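Local coordinates for streptokinase domain B (Streptococcus dysgalactiae subsp. equisimilis, PDB 1QQR), which forms one domain of a streptococcal protein that activates plasminogen without proteolysis and thereby promotes fibrinolysis, at residues V74-D79 and R94-E99; T83-P86 and E90-Y93; Q2-S7 and L38-T43; A101-K106 and E112-T117. One frame throughout, in Å; residues are numbered along the deposited sequence.

Interaction 1. Residues V74-D79 and R94-E99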
loop_
_atom_site.group_PDB
_atom_site.type_symbol
_atom_site.label_atom_id
_atom_site.label_comp_id
_atom_site.label_asym_id
_atom_site.label_seq_id
_atom_site.Cartn_x
_atom_site.Cartn_y
_atom_site.Cartn_z
ATOM N N VAL A 74 -1.884 2.102 6.185
ATOM C CA VAL A 74 -0.469 1.877 6.366
ATOM C C VAL A 74 -0.292 1.080 7.628
ATOM O O VAL A 74 -0.880 1.419 8.638
ATOM C CB VAL A 74 0.336 3.214 6.469
ATOM C CG1 VAL A 74 1.837 2.931 6.320
ATOM C CG2 VAL A 74 -0.106 4.174 5.380
ATOM N N THR A 75 0.493 0.005 7.554
ATOM C CA THR A 75 0.787 -0.820 8.720
ATOM C C THR A 75 2.277 -0.568 8.908
ATOM O O THR A 75 3.049 -0.686 7.964
ATOM C CB THR A 75 0.540 -2.359 8.463
ATOM O OG1 THR A 75 -0.818 -2.569 8.047
ATOM C CG2 THR A 75 0.807 -3.190 9.750
ATOM N N HIS A 76 2.681 -0.217 10.119
ATOM C CA HIS A 76 4.091 0.077 10.398
ATOM C C HIS A 76 4.755 -1.046 11.130
ATOM O O HIS A 76 4.393 -1.315 12.270
ATOM C CB HIS A 76 4.187 1.311 11.264
ATOM C CG HIS A 76 3.300 2.404 10.805
ATOM N ND1 HIS A 76 2.109 2.694 11.433
ATOM C CD2 HIS A 76 3.398 3.248 9.753
ATOM C CE1 HIS A 76 1.513 3.678 10.787
ATOM N NE2 HIS A 76 2.270 4.032 9.765
ATOM N N ASP A 77 5.721 -1.692 10.484
ATOM C CA ASP A 77 6.410 -2.812 11.112
ATOM C C ASP A 77 5.366 -3.795 11.644
ATOM O O ASP A 77 4.387 -4.051 10.954
ATOM C CB ASP A 77 7.338 -2.267 12.209
ATOM C CG ASP A 77 8.431 -1.429 11.620
ATOM O OD1 ASP A 77 9.235 -1.990 10.835
ATOM O OD2 ASP A 77 8.476 -0.211 11.891
ATOM N N ASN A 78 5.560 -4.339 12.843
ATOM C CA ASN A 78 4.598 -5.291 13.423
ATOM C C ASN A 78 3.709 -4.607 14.433
ATOM O O ASN A 78 3.034 -5.250 15.223
ATOM C CB ASN A 78 5.320 -6.454 14.104
ATOM C CG ASN A 78 5.817 -7.476 13.111
ATOM O OD1 ASN A 78 6.658 -8.314 13.429
ATOM N ND2 ASN A 78 5.291 -7.420 11.901
ATOM N N ASP A 79 3.740 -3.290 14.407
ATOM C CA ASP A 79 2.948 -2.472 15.305
ATOM C C ASP A 79 1.451 -2.702 15.050
ATOM O O ASP A 79 0.992 -2.839 13.911
ATOM C CB ASP A 79 3.357 -1.010 15.087
ATOM C CG ASP A 79 2.716 -0.056 16.066
ATOM O OD1 ASP A 79 1.941 -0.496 16.948
ATOM O OD2 ASP A 79 2.996 1.158 15.940
ATOM N N ARG A 94 3.240 10.915 5.502
ATOM C CA ARG A 94 4.579 11.244 5.984
ATOM C C ARG A 94 5.080 9.996 6.696
ATOM O O ARG A 94 4.391 9.458 7.551
ATOM C CB ARG A 94 4.499 12.422 6.965
ATOM C CG ARG A 94 5.834 12.933 7.446
ATOM C CD ARG A 94 5.672 13.797 8.696
ATOM N NE ARG A 94 6.958 14.282 9.199
ATOM C CZ ARG A 94 7.160 14.760 10.425
ATOM N NH1 ARG A 94 6.158 14.819 11.298
ATOM N NH2 ARG A 94 8.368 15.180 10.778
ATOM N N VAL A 95 6.263 9.519 6.339
ATOM C CA VAL A 95 6.776 8.323 6.991
ATOM C C VAL A 95 6.917 8.577 8.473
ATOM O O VAL A 95 7.792 9.321 8.913
ATOM C CB VAL A 95 8.112 7.907 6.407
ATOM C CG1 VAL A 95 8.642 6.697 7.147
ATOM C CG2 VAL A 95 7.938 7.597 4.932
ATOM N N LYS A 96 6.012 7.953 9.216
ATOM C CA LYS A 96 5.904 8.033 10.670
ATOM C C LYS A 96 7.217 7.752 11.424
ATOM O O LYS A 96 7.971 6.842 11.070
ATOM C CB LYS A 96 4.812 7.051 11.091
ATOM C CG LYS A 96 4.431 7.009 12.533
ATOM C CD LYS A 96 3.349 5.945 12.696
ATOM C CE LYS A 96 2.998 5.659 14.152
ATOM N NZ LYS A 96 1.940 6.575 14.700
ATOM N N ASN A 97 7.480 8.555 12.456
ATOM C CA ASN A 97 8.682 8.418 13.286
ATOM C C ASN A 97 8.561 7.150 14.108
ATOM O O ASN A 97 7.471 6.779 14.554
ATOM C CB ASN A 97 8.821 9.612 14.241
ATOM C CG ASN A 97 10.241 9.801 14.749
ATOM O OD1 ASN A 97 11.155 9.036 14.418
ATOM N ND2 ASN A 97 10.436 10.834 15.553
ATOM N N ARG A 98 9.679 6.475 14.313
ATOM C CA ARG A 98 9.633 5.251 15.081
ATOM C C ARG A 98 10.981 4.803 15.612
ATOM O O ARG A 98 12.058 5.224 15.156
ATOM C CB ARG A 98 9.034 4.111 14.231
ATOM C CG ARG A 98 10.006 3.579 13.165
ATOM C CD ARG A 98 9.291 2.847 12.035
ATOM N NE ARG A 98 8.497 3.743 11.190
ATOM C CZ ARG A 98 7.656 3.336 10.236
ATOM N NH1 ARG A 98 7.480 2.039 10.004
ATOM N NH2 ARG A 98 7.021 4.228 9.475
ATOM N N GLU A 99 10.876 3.899 16.573
ATOM C CA GLU A 99 12.007 3.273 17.226
ATOM C C GLU A 99 12.628 2.328 16.199
ATOM O O GLU A 99 11.909 1.693 15.438
ATOM C CB GLU A 99 11.489 2.493 18.429
ATOM C CG GLU A 99 12.485 2.363 19.538
ATOM C CD GLU A 99 12.850 3.696 20.139
ATOM O OE1 GLU A 99 11.952 4.353 20.704
ATOM O OE2 GLU A 99 14.032 4.078 20.041
#
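K96 reaches H76 with CG anti to its own backbone N (chi1 -176°) and an extended chain as far as CE, whereas R98 turns at chi3 (69°), which swings its guanidinium round to meet D77. The long K96 chain crosses the imidazole at about a right angle. Its CD sits over one face, 3.6 Å from the H76 ring centroid and somewhat toward the rim, which makes a CH-pi contact. R98 NH1 donates to D77 OD2 at 3.1 Å with an N-H...O angle of 163°. The carboxylate oxygen lies close to the guanidinium plane, yet NH1 comes to it from well above the carboxylate plane; the two flat groups stand almost perpendicular, and NH1 is the one nitrogen of R98 bonded to this carboxylate. The same NH1 lies 3.6 Å from H76 CB. Rotation of the guanidinium is further fixed from within its loop: R98 NE and R98 NH2 both grip K96 O side-on, at 3.1 and 3.2 Å, from one face of that carbonyl. Outside the pair, R98 NH2 forms a salt bridge with D118, and D77 OD1 accepts from T117 N. D77 itself occupies a type II' turn from H76 to D79. The contact thus joins the end of strand 64-76 to the loop between strands 92-94 and 102-104, beside strand 111-128.

Interaction 2. Residues T83-P86 and E90-Y93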
loop_
_atom_site.group_PDB
_atom_site.type_symbol
_atom_site.label_atom_id
_atom_site.label_comp_id
_atom_site.label_asym_id
_atom_site.label_seq_id
_atom_site.Cartn_x
_atom_site.Cartn_y
_atom_site.Cartn_z
ATOM N N THR A 83 -2.242 3.448 10.369
ATOM C CA THR A 83 -2.784 4.760 10.038
ATOM C C THR A 83 -3.680 4.597 8.830
ATOM O O THR A 83 -3.304 3.975 7.819
ATOM C CB THR A 83 -1.732 5.879 9.755
ATOM O OG1 THR A 83 -1.723 6.214 8.368
ATOM C CG2 THR A 83 -0.378 5.472 10.171
ATOM N N ILE A 84 -4.888 5.130 8.986
ATOM C CA ILE A 84 -5.944 5.102 7.991
ATOM C C ILE A 84 -5.891 6.413 7.216
ATOM O O ILE A 84 -6.172 7.476 7.759
ATOM C CB ILE A 84 -7.328 4.994 8.683
ATOM C CG1 ILE A 84 -7.307 3.883 9.735
ATOM C CG2 ILE A 84 -8.409 4.741 7.656
ATOM C CD1 ILE A 84 -6.831 2.505 9.221
ATOM N N LEU A 85 -5.529 6.336 5.947
ATOM C CA LEU A 85 -5.447 7.517 5.116
ATOM C C LEU A 85 -6.861 7.924 4.687
ATOM O O LEU A 85 -7.761 7.081 4.605
ATOM C CB LEU A 85 -4.544 7.207 3.917
ATOM C CG LEU A 85 -3.107 6.874 4.378
ATOM C CD1 LEU A 85 -2.288 6.181 3.312
ATOM C CD2 LEU A 85 -2.431 8.149 4.806
ATOM N N PRO A 86 -7.086 9.229 4.445
ATOM C CA PRO A 86 -8.391 9.772 4.026
ATOM C C PRO A 86 -8.932 9.076 2.779
ATOM O O PRO A 86 -8.227 8.947 1.779
ATOM C CB PRO A 86 -8.084 11.241 3.768
ATOM C CG PRO A 86 -6.995 11.536 4.728
ATOM C CD PRO A 86 -6.104 10.312 4.629
ATOM N N GLU A 90 -7.446 13.823 -1.972
ATOM C CA GLU A 90 -6.028 13.570 -2.181
ATOM C C GLU A 90 -5.359 13.645 -0.813
ATOM O O GLU A 90 -5.874 14.294 0.100
ATOM C CB GLU A 90 -5.438 14.608 -3.121
ATOM C CG GLU A 90 -6.111 14.612 -4.482
ATOM C CD GLU A 90 -5.980 13.290 -5.225
ATOM O OE1 GLU A 90 -6.599 13.145 -6.300
ATOM O OE2 GLU A 90 -5.254 12.391 -4.753
ATOM N N PHE A 91 -4.233 12.965 -0.651
ATOM C CA PHE A 91 -3.556 12.974 0.633
ATOM C C PHE A 91 -2.051 12.828 0.504
ATOM O O PHE A 91 -1.533 12.493 -0.555
ATOM C CB PHE A 91 -4.101 11.836 1.517
ATOM C CG PHE A 91 -3.939 10.434 0.917
ATOM C CD1 PHE A 91 -2.682 9.839 0.790
ATOM C CD2 PHE A 91 -5.054 9.708 0.503
ATOM C CE1 PHE A 91 -2.541 8.542 0.261
ATOM C CE2 PHE A 91 -4.922 8.413 -0.028
ATOM C CZ PHE A 91 -3.660 7.830 -0.148
ATOM N N THR A 92 -1.357 13.087 1.599
ATOM C CA THR A 92 0.080 12.909 1.648
ATOM C C THR A 92 0.332 12.048 2.884
ATOM O O THR A 92 -0.304 12.222 3.918
ATOM C CB THR A 92 0.843 14.234 1.840
ATOM O OG1 THR A 92 0.312 14.899 2.986
ATOM C CG2 THR A 92 0.729 15.131 0.616
ATOM N N TYR A 93 1.230 11.086 2.763
ATOM C CA TYR A 93 1.564 10.263 3.904
ATOM C C TYR A 93 3.009 10.584 4.241
ATOM O O TYR A 93 3.894 10.537 3.373
ATOM C CB TYR A 93 1.442 8.775 3.593
ATOM C CG TYR A 93 2.145 7.928 4.642
ATOM C CD1 TYR A 93 1.747 7.972 5.982
ATOM C CD2 TYR A 93 3.246 7.142 4.307
ATOM C CE1 TYR A 93 2.441 7.249 6.960
ATOM C CE2 TYR A 93 3.950 6.425 5.282
ATOM C CZ TYR A 93 3.547 6.484 6.600
ATOM O OH TYR A 93 4.274 5.819 7.570
#
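L85 projects toward F91 and Y93, and its contacts can be traced outward along the side chain. CB stands over the centre of one face of the F91 ring, 4.1 Å from the ring centroid and only 8° off the normal, a CH-pi geometry. CG lies anti to the carbonyl carbon (chi1 -63°), and from this branch point the two methyls separate toward different partners. CD1 stays on that same face, displaced outward past CE1 and CZ, with L85 CD1 3.9 Å from F91 CE1; CD2 goes the other way, L85 CD2 coming to 4.1 Å from Y93 CB. P86 extends the same apolar patch, its CD reaching F91 CB at 4.0 Å. Its carbonyl also approaches the ring obliquely, with P86 O 3.5 Å from F91 CD2.

The backbones are joined to other strands: L85 bonds to S72 of strand 64-76, while F91 and Y93 bond to S46 and I44. Side chains from strand 64-76 and L49 of helix 46-60 also touch this group, placing it between the main sheet and the small sheet of 43-45 and 92-94, next to the helix. No hydrogen bond crosses the contact, and the hydroxyl at the end of Y93 is bonded to D118 and to K96 N. The evidence is therefore of a dispersive, buried contact, whose cohesion probably comes from excluding water and not from directional bonds.

Interaction 3. Residues Q2-S7 and L38-T43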
loop_
_atom_site.group_PDB
_atom_site.type_symbol
_atom_site.label_atom_id
_atom_site.label_comp_id
_atom_site.label_asym_id
_atom_site.label_seq_id
_atom_site.Cartn_x
_atom_site.Cartn_y
_atom_site.Cartn_z
ATOM N N GLN A 2 13.795 6.811 21.597
ATOM C CA GLN A 2 15.232 6.690 21.853
ATOM C C GLN A 2 16.160 6.492 20.654
ATOM O O GLN A 2 17.102 7.259 20.447
ATOM C CB GLN A 2 15.458 5.548 22.847
ATOM C CG GLN A 2 14.708 5.730 24.163
ATOM C CD GLN A 2 14.522 4.426 24.926
ATOM O OE1 GLN A 2 15.490 3.734 25.253
ATOM N NE2 GLN A 2 13.267 4.088 25.217
ATOM N N ASN A 3 15.902 5.451 19.878
ATOM C CA ASN A 3 16.725 5.133 18.720
ATOM C C ASN A 3 15.863 5.197 17.470
ATOM O O ASN A 3 15.328 4.192 17.016
ATOM C CB ASN A 3 17.305 3.731 18.886
ATOM C CG ASN A 3 17.380 3.307 20.339
ATOM O OD1 ASN A 3 18.046 3.954 21.154
ATOM N ND2 ASN A 3 16.685 2.223 20.679
ATOM N N GLN A 4 15.735 6.392 16.918
ATOM C CA GLN A 4 14.928 6.605 15.737
ATOM C C GLN A 4 15.351 5.710 14.584
ATOM O O GLN A 4 16.535 5.619 14.258
ATOM C CB GLN A 4 15.035 8.063 15.305
ATOM C CG GLN A 4 14.065 8.471 14.215
ATOM C CD GLN A 4 14.305 9.889 13.754
ATOM O OE1 GLN A 4 15.257 10.160 13.015
ATOM N NE2 GLN A 4 13.455 10.812 14.202
ATOM N N ALA A 5 14.376 5.051 13.962
ATOM C CA ALA A 5 14.665 4.191 12.824
ATOM C C ALA A 5 15.529 4.988 11.848
ATOM O O ALA A 5 15.333 6.183 11.671
ATOM C CB ALA A 5 13.370 3.764 12.163
ATOM N N LYS A 6 16.478 4.327 11.211
ATOM C CA LYS A 6 17.371 4.996 10.285
ATOM C C LYS A 6 16.849 4.962 8.851
ATOM O O LYS A 6 17.337 5.685 7.971
ATOM C CB LYS A 6 18.741 4.315 10.358
ATOM C CG LYS A 6 19.262 4.208 11.802
ATOM C CD LYS A 6 20.353 3.161 11.973
ATOM C CE LYS A 6 20.638 2.932 13.456
ATOM N NZ LYS A 6 21.584 1.800 13.697
ATOM N N SER A 7 15.836 4.133 8.626
ATOM C CA SER A 7 15.298 3.959 7.294
ATOM C C SER A 7 13.963 3.247 7.381
ATOM O O SER A 7 13.694 2.532 8.343
ATOM C CB SER A 7 16.254 3.070 6.510
ATOM O OG SER A 7 16.530 3.594 5.240
ATOM N N LEU A 38 12.763 5.095 2.311
ATOM C CA LEU A 38 12.707 6.511 2.629
ATOM C C LEU A 38 13.154 6.751 4.047
ATOM O O LEU A 38 13.474 5.818 4.776
ATOM C CB LEU A 38 11.271 7.022 2.476
ATOM C CG LEU A 38 10.709 6.945 1.058
ATOM C CD1 LEU A 38 9.271 7.465 1.053
ATOM C CD2 LEU A 38 11.587 7.772 0.128
ATOM N N ALA A 39 13.156 8.014 4.441
ATOM C CA ALA A 39 13.549 8.379 5.792
ATOM C C ALA A 39 12.324 8.905 6.519
ATOM O O ALA A 39 11.346 9.323 5.890
ATOM C CB ALA A 39 14.642 9.461 5.745
ATOM N N ILE A 40 12.373 8.862 7.843
ATOM C CA ILE A 40 11.300 9.373 8.679
ATOM C C ILE A 40 11.028 10.803 8.192
ATOM O O ILE A 40 11.968 11.576 7.975
ATOM C CB ILE A 40 11.744 9.395 10.177
ATOM C CG1 ILE A 40 11.368 8.082 10.868
ATOM C CG2 ILE A 40 11.114 10.570 10.900
ATOM C CD1 ILE A 40 12.124 6.879 10.354
ATOM N N GLY A 41 9.758 11.154 8.004
ATOM C CA GLY A 41 9.440 12.494 7.532
ATOM C C GLY A 41 9.270 12.631 6.024
ATOM O O GLY A 41 8.646 13.574 5.549
ATOM N N ASP A 42 9.838 11.717 5.248
ATOM C CA ASP A 42 9.656 11.795 3.807
ATOM C C ASP A 42 8.159 11.614 3.539
ATOM O O ASP A 42 7.422 11.064 4.376
ATOM C CB ASP A 42 10.445 10.689 3.116
ATOM C CG ASP A 42 11.919 11.001 3.025
ATOM O OD1 ASP A 42 12.378 11.904 3.758
ATOM O OD2 ASP A 42 12.621 10.344 2.225
ATOM N N THR A 43 7.699 12.066 2.384
ATOM C CA THR A 43 6.285 11.942 2.078
ATOM C C THR A 43 6.025 11.179 0.798
ATOM O O THR A 43 6.890 11.073 -0.059
ATOM C CB THR A 43 5.625 13.301 1.923
ATOM O OG1 THR A 43 6.298 14.016 0.882
ATOM C CG2 THR A 43 5.665 14.075 3.237
#
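S7 and L38 meet through their backbones, S7 CA lying 3.6 Å from L38 O, next to the closest approach of the two backbones, S7 CA to A39 CA at 5.0 Å, and the second chain then makes a type II turn from A39 to D42, closed by D42 N to A39 O at 2.9 Å. G41 takes the positive phi (94°) that such a turn has at its third position. The weak bond from A39 N to D42 OD2, 3.3 Å long but nearly straight, ties the same turn from its side-chain end.

I40, at the second position of the turn, supplies the principal side-chain contact. Its CG1 branch lies beside its backbone N (chi1 -91°) and carries CD1 onto A5: I40 CD1 is 3.8 Å from A5 CB and 3.5 Å from A5 O. The other branch, I40 CG2, touches the end of the Q4 side chain, 4.1 Å from Q4 NE2. No hydrogen bond links the two segments.

Their backbones are held instead by third parties. A5 bonds to R98, and G41 and D42 both bond to V95, so the loop before strand 102-104 serves both sides. L38 bonds to V8, where strands 8-18 and 33-38 pair antiparallel, and the turn leads onward into strand 43-45.

Interaction 4. Residues A101-K106 and E112-T117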
loop_
_atom_site.group_PDB
_atom_site.type_symbol
_atom_site.label_atom_id
_atom_site.label_comp_id
_atom_site.label_asym_id
_atom_site.label_seq_id
_atom_site.Cartn_x
_atom_site.Cartn_y
_atom_site.Cartn_z
ATOM N N ALA A 101 13.962 -0.837 14.484
ATOM C CA ALA A 101 13.612 -2.249 14.651
ATOM C C ALA A 101 14.806 -3.163 14.930
ATOM O O ALA A 101 15.922 -2.938 14.425
ATOM C CB ALA A 101 12.895 -2.758 13.398
ATOM N N TYR A 102 14.561 -4.210 15.712
ATOM C CA TYR A 102 15.602 -5.200 15.976
ATOM C C TYR A 102 14.988 -6.515 16.428
ATOM O O TYR A 102 13.839 -6.560 16.863
ATOM C CB TYR A 102 16.556 -4.737 17.080
ATOM C CG TYR A 102 15.927 -4.813 18.447
ATOM C CD1 TYR A 102 15.075 -3.808 18.891
ATOM C CD2 TYR A 102 16.124 -5.936 19.273
ATOM C CE1 TYR A 102 14.420 -3.900 20.117
ATOM C CE2 TYR A 102 15.476 -6.039 20.518
ATOM C CZ TYR A 102 14.630 -5.013 20.924
ATOM O OH TYR A 102 14.010 -5.074 22.135
ATOM N N ARG A 103 15.775 -7.577 16.339
ATOM C CA ARG A 103 15.346 -8.885 16.808
ATOM C C ARG A 103 16.429 -9.368 17.775
ATOM O O ARG A 103 17.516 -8.799 17.856
ATOM C CB ARG A 103 15.193 -9.875 15.650
ATOM C CG ARG A 103 16.416 -10.050 14.808
ATOM C CD ARG A 103 16.296 -11.307 13.955
ATOM N NE ARG A 103 17.312 -11.328 12.905
ATOM C CZ ARG A 103 17.056 -11.157 11.610
ATOM N NH1 ARG A 103 15.807 -10.961 11.196
ATOM N NH2 ARG A 103 18.053 -11.152 10.730
ATOM N N ILE A 104 16.128 -10.419 18.510
ATOM C CA ILE A 104 17.072 -10.966 19.458
ATOM C C ILE A 104 17.821 -12.144 18.843
ATOM O O ILE A 104 17.213 -13.057 18.306
ATOM C CB ILE A 104 16.334 -11.363 20.731
ATOM C CG1 ILE A 104 15.833 -10.074 21.399
ATOM C CG2 ILE A 104 17.236 -12.193 21.640
ATOM C CD1 ILE A 104 15.099 -10.264 22.722
ATOM N N ASN A 105 19.152 -12.092 18.881
ATOM C CA ASN A 105 19.972 -13.167 18.318
ATOM C C ASN A 105 19.683 -14.395 19.146
ATOM O O ASN A 105 19.858 -14.374 20.368
ATOM C CB ASN A 105 21.466 -12.849 18.429
ATOM C CG ASN A 105 22.346 -13.951 17.835
ATOM O OD1 ASN A 105 22.782 -13.865 16.688
ATOM N ND2 ASN A 105 22.596 -14.995 18.614
ATOM N N LYS A 106 19.240 -15.459 18.487
ATOM C CA LYS A 106 18.921 -16.698 19.182
ATOM C C LYS A 106 20.111 -17.221 19.996
ATOM O O LYS A 106 19.995 -17.467 21.202
ATOM C CB LYS A 106 18.456 -17.753 18.172
ATOM C CG LYS A 106 17.177 -17.372 17.426
ATOM C CD LYS A 106 16.631 -18.547 16.609
ATOM C CE LYS A 106 15.276 -18.217 15.980
ATOM N NZ LYS A 106 14.739 -19.348 15.169
ATOM N N GLU A 112 20.060 -7.450 17.451
ATOM C CA GLU A 112 20.556 -7.146 16.112
ATOM C C GLU A 112 19.510 -6.351 15.331
ATOM O O GLU A 112 18.383 -6.797 15.123
ATOM C CB GLU A 112 20.957 -8.401 15.350
ATOM C CG GLU A 112 19.917 -9.463 15.255
ATOM C CD GLU A 112 20.276 -10.459 14.181
ATOM O OE1 GLU A 112 20.461 -10.018 13.020
ATOM O OE2 GLU A 112 20.380 -11.667 14.496
ATOM N N GLU A 113 19.898 -5.152 14.914
ATOM C CA GLU A 113 19.004 -4.266 14.204
ATOM C C GLU A 113 18.649 -4.764 12.823
ATOM O O GLU A 113 19.444 -5.415 12.151
ATOM C CB GLU A 113 19.612 -2.869 14.115
ATOM C CG GLU A 113 19.866 -2.237 15.481
ATOM C CD GLU A 113 20.511 -0.868 15.370
ATOM O OE1 GLU A 113 21.251 -0.632 14.387
ATOM O OE2 GLU A 113 20.287 -0.030 16.266
ATOM N N ILE A 114 17.419 -4.483 12.425
ATOM C CA ILE A 114 16.951 -4.876 11.108
ATOM C C ILE A 114 16.153 -3.724 10.552
ATOM O O ILE A 114 15.830 -2.755 11.272
ATOM C CB ILE A 114 16.083 -6.140 11.149
ATOM C CG1 ILE A 114 14.989 -6.008 12.211
ATOM C CG2 ILE A 114 16.962 -7.356 11.403
ATOM C CD1 ILE A 114 13.920 -7.090 12.087
ATOM N N ASN A 115 15.854 -3.807 9.268
ATOM C CA ASN A 115 15.127 -2.736 8.605
ATOM C C ASN A 115 13.682 -2.567 9.036
ATOM O O ASN A 115 12.958 -3.535 9.259
ATOM C CB ASN A 115 15.225 -2.925 7.094
ATOM C CG ASN A 115 16.643 -2.681 6.581
ATOM O OD1 ASN A 115 17.264 -3.553 5.969
ATOM N ND2 ASN A 115 17.165 -1.484 6.848
ATOM N N ASN A 116 13.286 -1.315 9.200
ATOM C CA ASN A 116 11.921 -0.988 9.566
ATOM C C ASN A 116 11.163 -0.989 8.243
ATOM O O ASN A 116 11.752 -0.754 7.179
ATOM C CB ASN A 116 11.870 0.398 10.208
ATOM C CG ASN A 116 12.246 0.375 11.680
ATOM O OD1 ASN A 116 11.381 0.256 12.553
ATOM N ND2 ASN A 116 13.540 0.467 11.959
ATOM N N THR A 117 9.871 -1.263 8.293
ATOM C CA THR A 117 9.097 -1.292 7.061
ATOM C C THR A 117 7.728 -0.692 7.281
ATOM O O THR A 117 7.196 -0.742 8.386
ATOM C CB THR A 117 8.851 -2.754 6.544
ATOM O OG1 THR A 117 8.180 -3.494 7.564
ATOM C CG2 THR A 117 10.146 -3.481 6.222
#
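The guanidinium of R103 has I114 CG2 over the centre of one face, 3.8 Å from R103 CZ, and the carboxylate of E112 at its edge. E112 OE2 lies near the guanidinium plane, while the salt bridge is a long one, R103 NE to E112 OE1 at 3.4 Å. With the two planes 75° apart, the groups do not meet as a coplanar pair. Both side chains start with CG between the backbone N and the carbonyl carbon (chi1 56° for R103, 54° for E112), which sends both to the same face of the sheet, where they cross at a slant; R103 CG lies 3.6 Å from E112 CG.

This pairing belongs to a beta hairpin of strand 102-104 with the start of strand 111-128, in a domain whose family has the beta-grasp fold. R103 and E112 form an antiparallel hydrogen-bonded pair, with R103 N to E112 O at 3.0 Å and E112 N to R103 O at 2.9 Å. Y102 and E113 follow as a non-hydrogen-bonded pair on the other face, Y102 CB lying 3.8 Å from E113 CA. Beyond it, I114 N donates to A101 O at 2.9 Å, and A101 CB packs on I114 CG1. The carboxylate of E113 forms a salt bridge with K6 of residues 2-7.

Interactions 1 and 2 lie on neighbouring strands of one sheet, 64-76 and 83-84: V74 N lies 2.9 Å from T83 O, a probable hydrogen bond, the centres of the two contacts being about 14 Å apart. Interaction 1 also meets interaction 4, D77 OD1 standing 2.7 Å from T117 N on strand 111-128, and it lies closest to interaction 3, with centres about 9 Å apart. Residues 94-99 are thus common ground, facing strand 64-76 on one side and touching both segments of interaction 3. Interactions 3 and 4 are joined by the K6–E113 salt bridge. Interactions 2 and 4 do not touch, their nearest atoms being about 7 Å apart. The activator is non-proteolytic, and no ligand marks a site among these contacts.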